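Local coordinates for protein glutathione S-transferase (PDB 3NIV) that probably isomerises maleylacetoacetate with glutathione and acts as a glutathione transferase, as a two-subunit member of the zeta class, at residues A[4-9]-A[29-35]; A[13-17]-A[69-73]; A[57-61]-A[72-76]. All blocks are in the same frame, centred on the assembly; numbering follows the deposited sequence.

Contact 1 (A[4-9]-A[29-35]); sequences ILYDYF and EKIEVHL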
ATOM      1  N   ILE A   4     -14.316   0.081  18.079  1.00 44.10           N
ATOM      2  CA  ILE A   4     -13.438  -0.998  18.528  1.00 44.86           C
ATOM      3  C   ILE A   4     -12.234  -1.251  17.622  1.00 40.45           C
ATOM      4  O   ILE A   4     -12.381  -1.721  16.497  1.00 42.14           O
ATOM      5  CB  ILE A   4     -14.190  -2.330  18.640  1.00 46.37           C
ATOM      6  CG1 ILE A   4     -15.348  -2.219  19.628  1.00 49.15           C
ATOM      7  CG2 ILE A   4     -13.234  -3.438  19.065  1.00 42.29           C
ATOM      8  CD1 ILE A   4     -16.011  -3.555  19.910  1.00 52.63           C
ATOM      9  N   LEU A   5     -11.042  -0.958  18.129  1.00 42.15           N
ATOM     10  CA  LEU A   5      -9.807  -1.339  17.448  1.00 38.62           C
ATOM     11  C   LEU A   5      -9.274  -2.651  18.015  1.00 37.02           C
ATOM     12  O   LEU A   5      -9.139  -2.791  19.228  1.00 37.54           O
ATOM     13  CB  LEU A   5      -8.749  -0.249  17.609  1.00 34.26           C
ATOM     14  CG  LEU A   5      -7.360  -0.587  17.073  1.00 35.04           C
ATOM     15  CD1 LEU A   5      -7.368  -0.580  15.557  1.00 34.82           C
ATOM     16  CD2 LEU A   5      -6.315   0.384  17.597  1.00 31.84           C
ATOM     17  N   TYR A   6      -8.994  -3.617  17.146  1.00 35.51           N
ATOM     18  CA  TYR A   6      -8.279  -4.817  17.557  1.00 36.49           C
ATOM     19  C   TYR A   6      -6.795  -4.575  17.320  1.00 38.42           C
ATOM     20  O   TYR A   6      -6.378  -4.209  16.218  1.00 35.83           O
ATOM     21  CB  TYR A   6      -8.783  -6.051  16.814  1.00 38.17           C
ATOM     22  CG  TYR A   6     -10.147  -6.472  17.287  1.00 40.90           C
ATOM     23  CD1 TYR A   6     -11.274  -5.761  16.917  1.00 40.65           C
ATOM     24  CD2 TYR A   6     -10.309  -7.558  18.134  1.00 42.66           C
ATOM     25  CE1 TYR A   6     -12.526  -6.120  17.363  1.00 43.44           C
ATOM     26  CE2 TYR A   6     -11.565  -7.931  18.582  1.00 48.35           C
ATOM     27  CZ  TYR A   6     -12.674  -7.205  18.194  1.00 48.33           C
ATOM     28  OH  TYR A   6     -13.935  -7.559  18.633  1.00 53.69           O
ATOM     29  N   ASP A   7      -6.006  -4.756  18.373  1.00 37.84           N
ATOM     30  CA  ASP A   7      -4.653  -4.220  18.401  1.00 37.56           C
ATOM     31  C   ASP A   7      -3.583  -5.222  18.839  1.00 36.74           C
ATOM     32  O   ASP A   7      -3.756  -5.960  19.811  1.00 35.62           O
ATOM     33  CB  ASP A   7      -4.615  -2.988  19.313  1.00 33.94           C
ATOM     34  CG  ASP A   7      -3.318  -2.218  19.199  1.00 35.09           C
ATOM     35  OD1 ASP A   7      -2.906  -1.885  18.072  1.00 36.18           O
ATOM     36  OD2 ASP A   7      -2.710  -1.930  20.244  1.00 37.30           O
ATOM     37  N   TYR A   8      -2.475  -5.227  18.103  1.00 35.89           N
ATOM     38  CA  TYR A   8      -1.272  -5.931  18.515  1.00 35.52           C
ATOM     39  C   TYR A   8      -0.149  -4.933  18.772  1.00 39.33           C
ATOM     40  O   TYR A   8       0.201  -4.137  17.897  1.00 37.22           O
ATOM     41  CB  TYR A   8      -0.837  -6.910  17.445  1.00 34.55           C
ATOM     42  CG  TYR A   8       0.413  -7.648  17.813  1.00 35.61           C
ATOM     43  CD1 TYR A   8       0.531  -8.271  19.050  1.00 38.43           C
ATOM     44  CD2 TYR A   8       1.470  -7.732  16.934  1.00 34.82           C
ATOM     45  CE1 TYR A   8       1.669  -8.956  19.397  1.00 39.23           C
ATOM     46  CE2 TYR A   8       2.612  -8.418  17.270  1.00 41.34           C
ATOM     47  CZ  TYR A   8       2.706  -9.030  18.501  1.00 38.93           C
ATOM     48  OH  TYR A   8       3.845  -9.713  18.827  1.00 40.23           O
ATOM     49  N   PHE A   9       0.435  -4.979  19.961  1.00 37.00           N
ATOM     50  CA  PHE A   9       1.301  -3.886  20.377  1.00 37.51           C
ATOM     51  C   PHE A   9       2.641  -3.832  19.634  1.00 36.74           C
ATOM     52  O   PHE A   9       3.261  -2.779  19.534  1.00 35.81           O
ATOM     53  CB  PHE A   9       1.489  -3.887  21.897  1.00 40.70           C
ATOM     54  CG  PHE A   9       2.492  -4.875  22.383  1.00 37.75           C
ATOM     55  CD1 PHE A   9       3.757  -4.453  22.791  1.00 36.87           C
ATOM     56  CD2 PHE A   9       2.179  -6.225  22.449  1.00 36.13           C
ATOM     57  CE1 PHE A   9       4.704  -5.366  23.252  1.00 36.60           C
ATOM     58  CE2 PHE A   9       3.116  -7.152  22.907  1.00 41.09           C
ATOM     59  CZ  PHE A   9       4.390  -6.718  23.313  1.00 40.32           C
ATOM     60  N   GLU A  29     -11.977   2.349  21.223  1.00 57.76           N
ATOM     61  CA  GLU A  29     -11.900   1.337  22.258  1.00 53.34           C
ATOM     62  C   GLU A  29     -10.984   0.201  21.822  1.00 50.10           C
ATOM     63  O   GLU A  29     -11.253  -0.486  20.831  1.00 48.05           O
ATOM     64  CB  GLU A  29     -13.302   0.813  22.541  1.00 55.48           C
ATOM     65  CG  GLU A  29     -13.344  -0.512  23.246  1.00 60.39           C
ATOM     66  CD  GLU A  29     -14.704  -0.784  23.852  1.00 73.32           C
ATOM     67  OE1 GLU A  29     -15.709  -0.238  23.337  1.00 68.80           O
ATOM     68  OE2 GLU A  29     -14.761  -1.540  24.849  1.00 82.71           O
ATOM     69  N   LYS A  30      -9.908   0.007  22.578  1.00 47.05           N
ATOM     70  CA  LYS A  30      -8.824  -0.890  22.195  1.00 42.40           C
ATOM     71  C   LYS A  30      -9.041  -2.316  22.703  1.00 40.41           C
ATOM     72  O   LYS A  30      -9.627  -2.531  23.759  1.00 43.29           O
ATOM     73  CB  LYS A  30      -7.479  -0.331  22.696  1.00 40.67           C
ATOM     74  CG  LYS A  30      -6.243  -0.930  22.015  1.00 40.54           C
ATOM     75  CD  LYS A  30      -5.049   0.023  22.025  1.00 35.26           C
ATOM     76  CE  LYS A  30      -4.655   0.392  23.448  1.00 40.28           C
ATOM     77  NZ  LYS A  30      -4.557  -0.816  24.341  1.00 39.40           N
ATOM     78  N   ILE A  31      -8.573  -3.283  21.926  1.00 38.13           N
ATOM     79  CA  ILE A  31      -8.666  -4.687  22.285  1.00 38.20           C
ATOM     80  C   ILE A  31      -7.356  -5.377  21.945  1.00 37.08           C
ATOM     81  O   ILE A  31      -7.081  -5.660  20.778  1.00 34.60           O
ATOM     82  CB  ILE A  31      -9.807  -5.394  21.542  1.00 38.56           C
ATOM     83  CG1 ILE A  31     -11.158  -4.878  22.038  1.00 39.29           C
ATOM     84  CG2 ILE A  31      -9.705  -6.907  21.728  1.00 36.02           C
ATOM     85  CD1 ILE A  31     -12.315  -5.781  21.700  1.00 41.13           C
ATOM     86  N   GLU A  32      -6.556  -5.653  22.968  1.00 36.56           N
ATOM     87  CA  GLU A  32      -5.217  -6.195  22.759  1.00 35.81           C
ATOM     88  C   GLU A  32      -5.214  -7.698  22.580  1.00 34.67           C
ATOM     89  O   GLU A  32      -5.667  -8.435  23.451  1.00 35.12           O
ATOM     90  CB  GLU A  32      -4.297  -5.796  23.905  1.00 32.16           C
ATOM     91  CG  GLU A  32      -4.116  -4.310  24.014  1.00 28.84           C
ATOM     92  CD  GLU A  32      -3.320  -3.746  22.861  1.00 36.09           C
ATOM     93  OE1 GLU A  32      -2.618  -4.524  22.172  1.00 36.10           O
ATOM     94  OE2 GLU A  32      -3.391  -2.519  22.651  1.00 38.25           O
ATOM     95  N   VAL A  33      -4.698  -8.136  21.435  1.00 37.64           N
ATOM     96  CA  VAL A  33      -4.600  -9.547  21.097  1.00 33.85           C
ATOM     97  C   VAL A  33      -3.188  -9.893  20.643  1.00 34.88           C
ATOM     98  O   VAL A  33      -2.321  -9.026  20.594  1.00 32.18           O
ATOM     99  CB  VAL A  33      -5.563  -9.916  19.953  1.00 39.31           C
ATOM    100  CG1 VAL A  33      -6.959  -9.382  20.224  1.00 34.53           C
ATOM    101  CG2 VAL A  33      -5.030  -9.403  18.620  1.00 38.10           C
ATOM    102  N   HIS A  34      -2.975 -11.158  20.284  1.00 39.10           N
ATOM    103  CA  HIS A  34      -1.675 -11.631  19.804  1.00 41.48           C
ATOM    104  C   HIS A  34      -1.527 -11.636  18.277  1.00 41.96           C
ATOM    105  O   HIS A  34      -1.500 -10.581  17.651  1.00 48.35           O
ATOM    106  CB  HIS A  34      -1.376 -13.010  20.383  1.00 38.34           C
ATOM    107  CG  HIS A  34      -1.722 -13.124  21.830  1.00 40.18           C
ATOM    108  ND1 HIS A  34      -0.999 -12.486  22.818  1.00 38.20           N
ATOM    109  CD2 HIS A  34      -2.732 -13.771  22.461  1.00 40.04           C
ATOM    110  CE1 HIS A  34      -1.540 -12.747  23.993  1.00 35.97           C
ATOM    111  NE2 HIS A  34      -2.593 -13.524  23.804  1.00 40.50           N
ATOM    112  N   LEU A  35      -1.421 -12.816  17.677  1.00 48.14           N
ATOM    113  CA  LEU A  35      -1.149 -12.905  16.244  1.00 49.63           C
ATOM    114  C   LEU A  35      -1.865 -14.068  15.554  1.00 52.19           C
ATOM    115  O   LEU A  35      -2.088 -15.124  16.150  1.00 54.06           O
ATOM    116  CB  LEU A  35       0.357 -13.001  16.010  1.00 51.56           C
ATOM    117  CG  LEU A  35       1.111 -11.676  16.100  1.00 48.59           C
ATOM    118  CD1 LEU A  35       2.530 -11.884  16.612  1.00 48.65           C
ATOM    119  CD2 LEU A  35       1.114 -10.996  14.746  1.00 48.11           C
TER
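Glu-32 bends at chi2 (-69°) to fold its carboxylate back toward Asp-7, which runs alongside it with CG anti to the backbone N (chi1 -169°). The two carboxylate planes are turned 77° apart, and Asp-7 OD2 comes to 2.6 Å from Glu-32 OE2. Nearby basic side chains probably offset this gathering of acids. Lys-30 NZ makes a salt bridge with Glu-32 OE2 at 2.7 Å, using the lone pair that faces away from OE1, and Asp-7 OD1 is salt-bridged to Arg-18 of helix 12-23. The aliphatic part of Lys-30 lies against Asp-7.

The backbones beneath are parallel neighbours in the sheet. Leu-5 N bonds to Glu-29 O, Asp-7 N to Ile-31 O and Val-33 N to Asp-7 O, whereas the bond from Ile-31 N to Leu-5 O is weak. Strands 5-7 and 30-32, with helix 12-23 between them in sequence, form the beta-alpha-beta unit that opens the thioredoxin-like N-terminal domain of glutathione transferases. Leu-5, on the same face as the acid pair, packs on Val-17 and Leu-21 of that helix.

On the other face, Tyr-6 and Ile-31 lie side by side. Ile-31 CG2 is 3.7 Å from Tyr-6 CD2, and Ile-31 CD1 makes an off-centre CH-pi contact 4.2 Å from the ring centroid while also meeting Ile-4 CG2 at 3.6 Å. Val-33 CG1 approaches the edge of the same ring.

Beyond the strands, Leu-35 crosses over a face of Tyr-8, its CG 4.0 Å from the ring centroid in a CH-pi contact. Val-33 O lies at the ring's edge, 3.3 Å from Tyr-8 CD1, and the Tyr-8 hydroxyl is hydrogen-bonded to Arg-10 NH1.

Contact 2 (A[13-17]-A[69-73]); sequences ACYRV and SMAII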
ATOM      1  N   ALA A  13       1.820  -1.549  11.555  1.00 27.00           N
ATOM      2  CA  ALA A  13       0.519  -1.194  11.019  1.00 25.70           C
ATOM      3  C   ALA A  13      -0.366  -0.660  12.135  1.00 28.99           C
ATOM      4  O   ALA A  13      -1.011   0.379  11.978  1.00 29.92           O
ATOM      5  CB  ALA A  13      -0.126  -2.405  10.357  1.00 24.96           C
ATOM      6  N   CYS A  14      -0.382  -1.360  13.269  1.00 26.59           N
ATOM      7  CA  CYS A  14      -1.222  -0.963  14.400  1.00 28.61           C
ATOM      8  C   CYS A  14      -0.788   0.363  15.008  1.00 29.06           C
ATOM      9  O   CYS A  14      -1.595   1.108  15.552  1.00 29.35           O
ATOM     10  CB  CYS A  14      -1.220  -2.032  15.487  1.00 30.96           C
ATOM     11  SG  CYS A  14      -2.267  -3.457  15.154  1.00 35.45           S
ATOM     12  N   TYR A  15       0.502   0.639  14.933  1.00 29.42           N
ATOM     13  CA  TYR A  15       1.048   1.890  15.447  1.00 29.55           C
ATOM     14  C   TYR A  15       0.479   3.050  14.617  1.00 26.93           C
ATOM     15  O   TYR A  15      -0.031   4.022  15.162  1.00 28.29           O
ATOM     16  CB  TYR A  15       2.580   1.808  15.403  1.00 27.59           C
ATOM     17  CG  TYR A  15       3.365   2.872  16.149  1.00 31.73           C
ATOM     18  CD1 TYR A  15       2.750   3.778  17.006  1.00 27.58           C
ATOM     19  CD2 TYR A  15       4.746   2.943  16.008  1.00 29.24           C
ATOM     20  CE1 TYR A  15       3.484   4.729  17.671  1.00 27.55           C
ATOM     21  CE2 TYR A  15       5.480   3.887  16.668  1.00 33.08           C
ATOM     22  CZ  TYR A  15       4.853   4.779  17.505  1.00 30.30           C
ATOM     23  OH  TYR A  15       5.626   5.715  18.157  1.00 29.11           O
ATOM     24  N   ARG A  16       0.514   2.922  13.296  1.00 28.75           N
ATOM     25  CA  ARG A  16      -0.106   3.926  12.424  1.00 30.03           C
ATOM     26  C   ARG A  16      -1.541   4.218  12.824  1.00 29.08           C
ATOM     27  O   ARG A  16      -1.928   5.370  13.022  1.00 29.29           O
ATOM     28  CB  ARG A  16      -0.151   3.437  10.985  1.00 28.13           C
ATOM     29  CG  ARG A  16       1.163   3.045  10.420  1.00 27.68           C
ATOM     30  CD  ARG A  16       0.936   2.257   9.153  1.00 24.42           C
ATOM     31  NE  ARG A  16       2.202   1.732   8.676  1.00 29.46           N
ATOM     32  CZ  ARG A  16       2.312   0.866   7.685  1.00 26.40           C
ATOM     33  NH1 ARG A  16       1.217   0.439   7.079  1.00 25.69           N
ATOM     34  NH2 ARG A  16       3.511   0.436   7.310  1.00 24.75           N
ATOM     35  N   VAL A  17      -2.344   3.166  12.904  1.00 26.24           N
ATOM     36  CA  VAL A  17      -3.730   3.345  13.273  1.00 27.04           C
ATOM     37  C   VAL A  17      -3.854   4.062  14.606  1.00 26.86           C
ATOM     38  O   VAL A  17      -4.633   4.990  14.733  1.00 31.18           O
ATOM     39  CB  VAL A  17      -4.490   2.024  13.320  1.00 26.56           C
ATOM     40  CG1 VAL A  17      -5.944   2.282  13.667  1.00 26.59           C
ATOM     41  CG2 VAL A  17      -4.393   1.325  11.980  1.00 28.06           C
ATOM     42  N   SER A  69      -4.416  -1.090   7.418  1.00 28.91           N
ATOM     43  CA  SER A  69      -4.181   0.173   8.109  1.00 26.68           C
ATOM     44  C   SER A  69      -4.426   1.411   7.249  1.00 26.57           C
ATOM     45  O   SER A  69      -5.040   2.370   7.717  1.00 29.90           O
ATOM     46  CB  SER A  69      -2.776   0.198   8.736  1.00 25.43           C
ATOM     47  OG  SER A  69      -1.762  -0.011   7.766  1.00 24.03           O
HETATM   48  N   MSE A  70      -3.960   1.403   6.004  1.00 24.91           N
HETATM   49  CA  MSE A  70      -4.212   2.538   5.111  1.00 28.57           C
HETATM   50  C   MSE A  70      -5.707   2.700   4.810  1.00 29.89           C
HETATM   51  O   MSE A  70      -6.226   3.814   4.785  1.00 29.00           O
HETATM   52  CB  MSE A  70      -3.413   2.413   3.818  1.00 26.83           C
HETATM   53  CG  MSE A  70      -1.932   2.225   4.050  1.00 29.49           C
HETATM   54 SE   MSE A  70      -1.172   3.604   5.227  1.00 55.07          SE
HETATM   55  CE  MSE A  70      -1.115   5.086   3.946  1.00 34.02           C
ATOM     56  N   ALA A  71      -6.390   1.578   4.610  1.00 26.67           N
ATOM     57  CA  ALA A  71      -7.830   1.584   4.403  1.00 28.53           C
ATOM     58  C   ALA A  71      -8.557   2.061   5.643  1.00 28.21           C
ATOM     59  O   ALA A  71      -9.489   2.843   5.554  1.00 27.91           O
ATOM     60  CB  ALA A  71      -8.330   0.198   3.998  1.00 25.91           C
ATOM     61  N   ILE A  72      -8.136   1.568   6.802  1.00 29.34           N
ATOM     62  CA  ILE A  72      -8.720   1.979   8.078  1.00 28.36           C
ATOM     63  C   ILE A  72      -8.607   3.490   8.268  1.00 29.06           C
ATOM     64  O   ILE A  72      -9.558   4.167   8.679  1.00 28.57           O
ATOM     65  CB  ILE A  72      -8.029   1.266   9.254  1.00 30.21           C
ATOM     66  CG1 ILE A  72      -8.530  -0.186   9.344  1.00 31.90           C
ATOM     67  CG2 ILE A  72      -8.231   2.054  10.553  1.00 28.54           C
ATOM     68  CD1 ILE A  72      -7.818  -1.051  10.357  1.00 30.29           C
ATOM     69  N   ILE A  73      -7.439   4.017   7.944  1.00 26.27           N
ATOM     70  CA  ILE A  73      -7.179   5.428   8.165  1.00 30.93           C
ATOM     71  C   ILE A  73      -8.041   6.299   7.250  1.00 33.25           C
ATOM     72  O   ILE A  73      -8.610   7.301   7.686  1.00 33.24           O
ATOM     73  CB  ILE A  73      -5.671   5.732   8.017  1.00 27.19           C
ATOM     74  CG1 ILE A  73      -4.922   5.219   9.257  1.00 29.45           C
ATOM     75  CG2 ILE A  73      -5.445   7.205   7.808  1.00 26.26           C
ATOM     76  CD1 ILE A  73      -3.439   5.023   9.058  1.00 28.58           C
TER
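Ser-69, at the start of helix 69-79, meets Ala-13, Arg-16 and Val-17 at once. Its OG occupies the position between the backbone N and the carbonyl carbon (chi1 57°), which turns it to the guanidinium group of Arg-16. Arg-16 NH1 donates to Ser-69 OG over 3.1 Å; the bond is bent, with an N-H...O angle of 139°, and the hydroxyl lies near the edge of the guanidinium but 19° out of its plane. The extended arginine chain spans the gap between the helices to make this bond, the sole hydrogen bond between the two segments. Ser-69 CB meanwhile packs 3.8 Å from Val-17 CG2 and 3.7 Å from Ala-13 O.

Met-70, a selenomethionine, follows, its SE approaching the same guanidinium obliquely, 4.4 Å from Arg-16 NH1. About one turn on from Ser-69, Ile-72 crosses Val-17 at about a right angle, CG2 resting 3.9 Å from Val-17 CG1. Ile-73 closes the row with CD1 4.1 Å from Arg-16 CB.

Helices 12-23 and 69-79 pack side by side on one face of the thioredoxin-like sheet, as in other glutathione transferases, their segment axes nearly parallel and 9.4 Å apart at closest approach. Pro-57 packs against Ala-13 and Val-17, and Leu-5 of strand 5-7 also meets Val-17. Arg-16 lies against Val-103 and Ala-104 of helix 90-106, and Met-70 packs on Leu-166 and Cys-170 of helix 166-180, on Ala-100 of helix 90-106 and on Leu-101 of the second subunit.

Contact 3 (A[57-61]-A[72-76]); sequences PSLDI and IIDYL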
ATOM      1  N   PRO A  57      -3.939  -4.452  12.025  1.00 31.37           N
ATOM      2  CA  PRO A  57      -5.077  -3.919  12.772  1.00 32.78           C
ATOM      3  C   PRO A  57      -6.378  -4.233  12.057  1.00 31.36           C
ATOM      4  O   PRO A  57      -6.395  -4.497  10.861  1.00 33.00           O
ATOM      5  CB  PRO A  57      -4.821  -2.408  12.754  1.00 31.59           C
ATOM      6  CG  PRO A  57      -3.970  -2.197  11.541  1.00 31.22           C
ATOM      7  CD  PRO A  57      -3.051  -3.379  11.554  1.00 33.35           C
ATOM      8  N   SER A  58      -7.464  -4.236  12.806  1.00 32.74           N
ATOM      9  CA  SER A  58      -8.779  -4.322  12.212  1.00 34.06           C
ATOM     10  C   SER A  58      -9.740  -3.538  13.080  1.00 36.97           C
ATOM     11  O   SER A  58      -9.620  -3.507  14.305  1.00 39.97           O
ATOM     12  CB  SER A  58      -9.234  -5.771  12.066  1.00 38.99           C
ATOM     13  OG  SER A  58      -9.495  -6.355  13.330  1.00 44.08           O
ATOM     14  N   LEU A  59     -10.683  -2.883  12.428  1.00 36.02           N
ATOM     15  CA  LEU A  59     -11.632  -2.028  13.102  1.00 38.04           C
ATOM     16  C   LEU A  59     -13.002  -2.695  13.080  1.00 40.79           C
ATOM     17  O   LEU A  59     -13.447  -3.174  12.038  1.00 40.45           O
ATOM     18  CB  LEU A  59     -11.677  -0.701  12.364  1.00 37.23           C
ATOM     19  CG  LEU A  59     -12.015   0.570  13.114  1.00 37.87           C
ATOM     20  CD1 LEU A  59     -11.145   0.701  14.351  1.00 38.36           C
ATOM     21  CD2 LEU A  59     -11.801   1.738  12.161  1.00 34.51           C
ATOM     22  N   ASP A  60     -13.659  -2.762  14.231  1.00 42.04           N
ATOM     23  CA  ASP A  60     -15.030  -3.234  14.252  1.00 41.83           C
ATOM     24  C   ASP A  60     -15.978  -2.066  14.395  1.00 43.75           C
ATOM     25  O   ASP A  60     -15.918  -1.323  15.371  1.00 42.42           O
ATOM     26  CB  ASP A  60     -15.282  -4.235  15.369  1.00 45.39           C
ATOM     27  CG  ASP A  60     -16.754  -4.598  15.488  1.00 50.74           C
ATOM     28  OD1 ASP A  60     -17.145  -5.703  15.047  1.00 46.09           O
ATOM     29  OD2 ASP A  60     -17.532  -3.754  15.992  1.00 53.27           O
ATOM     30  N   ILE A  61     -16.856  -1.928  13.406  1.00 47.82           N
ATOM     31  CA  ILE A  61     -17.824  -0.845  13.330  1.00 46.53           C
ATOM     32  C   ILE A  61     -19.227  -1.430  13.425  1.00 49.29           C
ATOM     33  O   ILE A  61     -19.824  -1.812  12.418  1.00 46.38           O
ATOM     34  CB  ILE A  61     -17.690  -0.097  12.000  1.00 43.11           C
ATOM     35  CG1 ILE A  61     -16.226   0.265  11.747  1.00 43.84           C
ATOM     36  CG2 ILE A  61     -18.539   1.146  12.011  1.00 47.95           C
ATOM     37  CD1 ILE A  61     -15.888   0.475  10.284  1.00 43.58           C
ATOM     38  N   ILE A  72      -8.136   1.568   6.802  1.00 29.34           N
ATOM     39  CA  ILE A  72      -8.720   1.979   8.078  1.00 28.36           C
ATOM     40  C   ILE A  72      -8.607   3.490   8.268  1.00 29.06           C
ATOM     41  O   ILE A  72      -9.558   4.167   8.679  1.00 28.57           O
ATOM     42  CB  ILE A  72      -8.029   1.266   9.254  1.00 30.21           C
ATOM     43  CG1 ILE A  72      -8.530  -0.186   9.344  1.00 31.90           C
ATOM     44  CG2 ILE A  72      -8.231   2.054  10.553  1.00 28.54           C
ATOM     45  CD1 ILE A  72      -7.818  -1.051  10.357  1.00 30.29           C
ATOM     46  N   ILE A  73      -7.439   4.017   7.944  1.00 26.27           N
ATOM     47  CA  ILE A  73      -7.179   5.428   8.165  1.00 30.93           C
ATOM     48  C   ILE A  73      -8.041   6.299   7.250  1.00 33.25           C
ATOM     49  O   ILE A  73      -8.610   7.301   7.686  1.00 33.24           O
ATOM     50  CB  ILE A  73      -5.671   5.732   8.017  1.00 27.19           C
ATOM     51  CG1 ILE A  73      -4.922   5.219   9.257  1.00 29.45           C
ATOM     52  CG2 ILE A  73      -5.445   7.205   7.808  1.00 26.26           C
ATOM     53  CD1 ILE A  73      -3.439   5.023   9.058  1.00 28.58           C
ATOM     54  N   ASP A  74      -8.155   5.892   5.991  1.00 32.61           N
ATOM     55  CA  ASP A  74      -8.960   6.625   5.021  1.00 34.10           C
ATOM     56  C   ASP A  74     -10.438   6.648   5.413  1.00 34.10           C
ATOM     57  O   ASP A  74     -11.135   7.640   5.189  1.00 36.33           O
ATOM     58  CB  ASP A  74      -8.773   6.038   3.618  1.00 37.00           C
ATOM     59  CG  ASP A  74      -7.517   6.565   2.920  1.00 44.60           C
ATOM     60  OD1 ASP A  74      -6.921   7.560   3.397  1.00 47.05           O
ATOM     61  OD2 ASP A  74      -7.129   5.992   1.879  1.00 50.92           O
ATOM     62  N   TYR A  75     -10.903   5.557   6.012  1.00 35.69           N
ATOM     63  CA  TYR A  75     -12.256   5.490   6.560  1.00 37.29           C
ATOM     64  C   TYR A  75     -12.431   6.545   7.653  1.00 34.89           C
ATOM     65  O   TYR A  75     -13.340   7.368   7.597  1.00 37.00           O
ATOM     66  CB  TYR A  75     -12.557   4.083   7.104  1.00 33.21           C
ATOM     67  CG  TYR A  75     -13.916   3.945   7.765  1.00 35.85           C
ATOM     68  CD1 TYR A  75     -15.050   3.654   7.016  1.00 35.57           C
ATOM     69  CD2 TYR A  75     -14.062   4.094   9.139  1.00 36.09           C
ATOM     70  CE1 TYR A  75     -16.296   3.530   7.622  1.00 35.57           C
ATOM     71  CE2 TYR A  75     -15.300   3.972   9.748  1.00 33.32           C
ATOM     72  CZ  TYR A  75     -16.410   3.691   8.986  1.00 36.92           C
ATOM     73  OH  TYR A  75     -17.640   3.571   9.590  1.00 43.67           O
ATOM     74  N   LEU A  76     -11.548   6.523   8.642  1.00 33.81           N
ATOM     75  CA  LEU A  76     -11.601   7.511   9.705  1.00 35.24           C
ATOM     76  C   LEU A  76     -11.636   8.899   9.093  1.00 37.92           C
ATOM     77  O   LEU A  76     -12.519   9.696   9.390  1.00 41.43           O
ATOM     78  CB  LEU A  76     -10.398   7.367  10.636  1.00 35.27           C
ATOM     79  CG  LEU A  76     -10.286   5.985  11.284  1.00 36.51           C
ATOM     80  CD1 LEU A  76      -9.008   5.850  12.089  1.00 28.99           C
ATOM     81  CD2 LEU A  76     -11.508   5.688  12.152  1.00 36.37           C
TER
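Leu-59 pushes its CD2 methyl into a hollow on helix 69-79 formed by Ile-72, Tyr-75 and Leu-76. This is strand-on-helix packing of the thioredoxin-like domain, and the cis peptide bond before Pro-57 is the cis-proline feature characteristic of that fold. Leu-59 CD2 lies 3.9 Å from Ile-72 CG2 and 4.0 Å from Leu-76 CD2, the leucine crossing both side chains at a slant, and is more loosely placed beside Tyr-75.

The helix answers with a bump of its own. Ile-72 CD1 settles into the shallow dip where Pro-57 leads into strand 58-61, 3.8 Å from Pro-57 O, 3.9 Å from Ser-58 CA and 4.1 Å from Pro-57 CB. Ser-58 itself turns away from the helix, and its OG is hydrogen-bonded to Leu-55 O.

At the far end of the strand, Ile-61 and Tyr-75 come from opposite directions. Phe-91 of the second subunit packs on Ile-61, and Ala-94 of that subunit on Tyr-75. With CG anti to the backbone N (chi1 177°), Tyr-75 presents a ring face to Ile-61, whose CD1 sits 3.9 Å from the ring centroid in a CH-pi contact, while Ile-61 CG2 touches Tyr-75 OH at 3.5 Å.

Contact 1 lies toward the surface, whereas contacts 2 and 3 are buried, both use helix 69-79, and Ile-72 takes part in both. The chemistry follows: contact 1 joins strands through backbone bonds and carries charged groups, contact 2 has a single hydrogen bond amid apolar packing, and contact 3 is almost entirely apolar, with a CH-pi contact at one end. Strand 5-7 pairs with strand 58-61, Tyr-6 N lying 2.9 Å from Ser-58 O in a probable hydrogen bond, and this places contacts 1 and 3 on one sheet. Pro-57 joins contacts 2 and 3, its CG 3.6 Å from Val-17 CG2. Both buried contacts also reach the second subunit, which touches neither segment of contact 1.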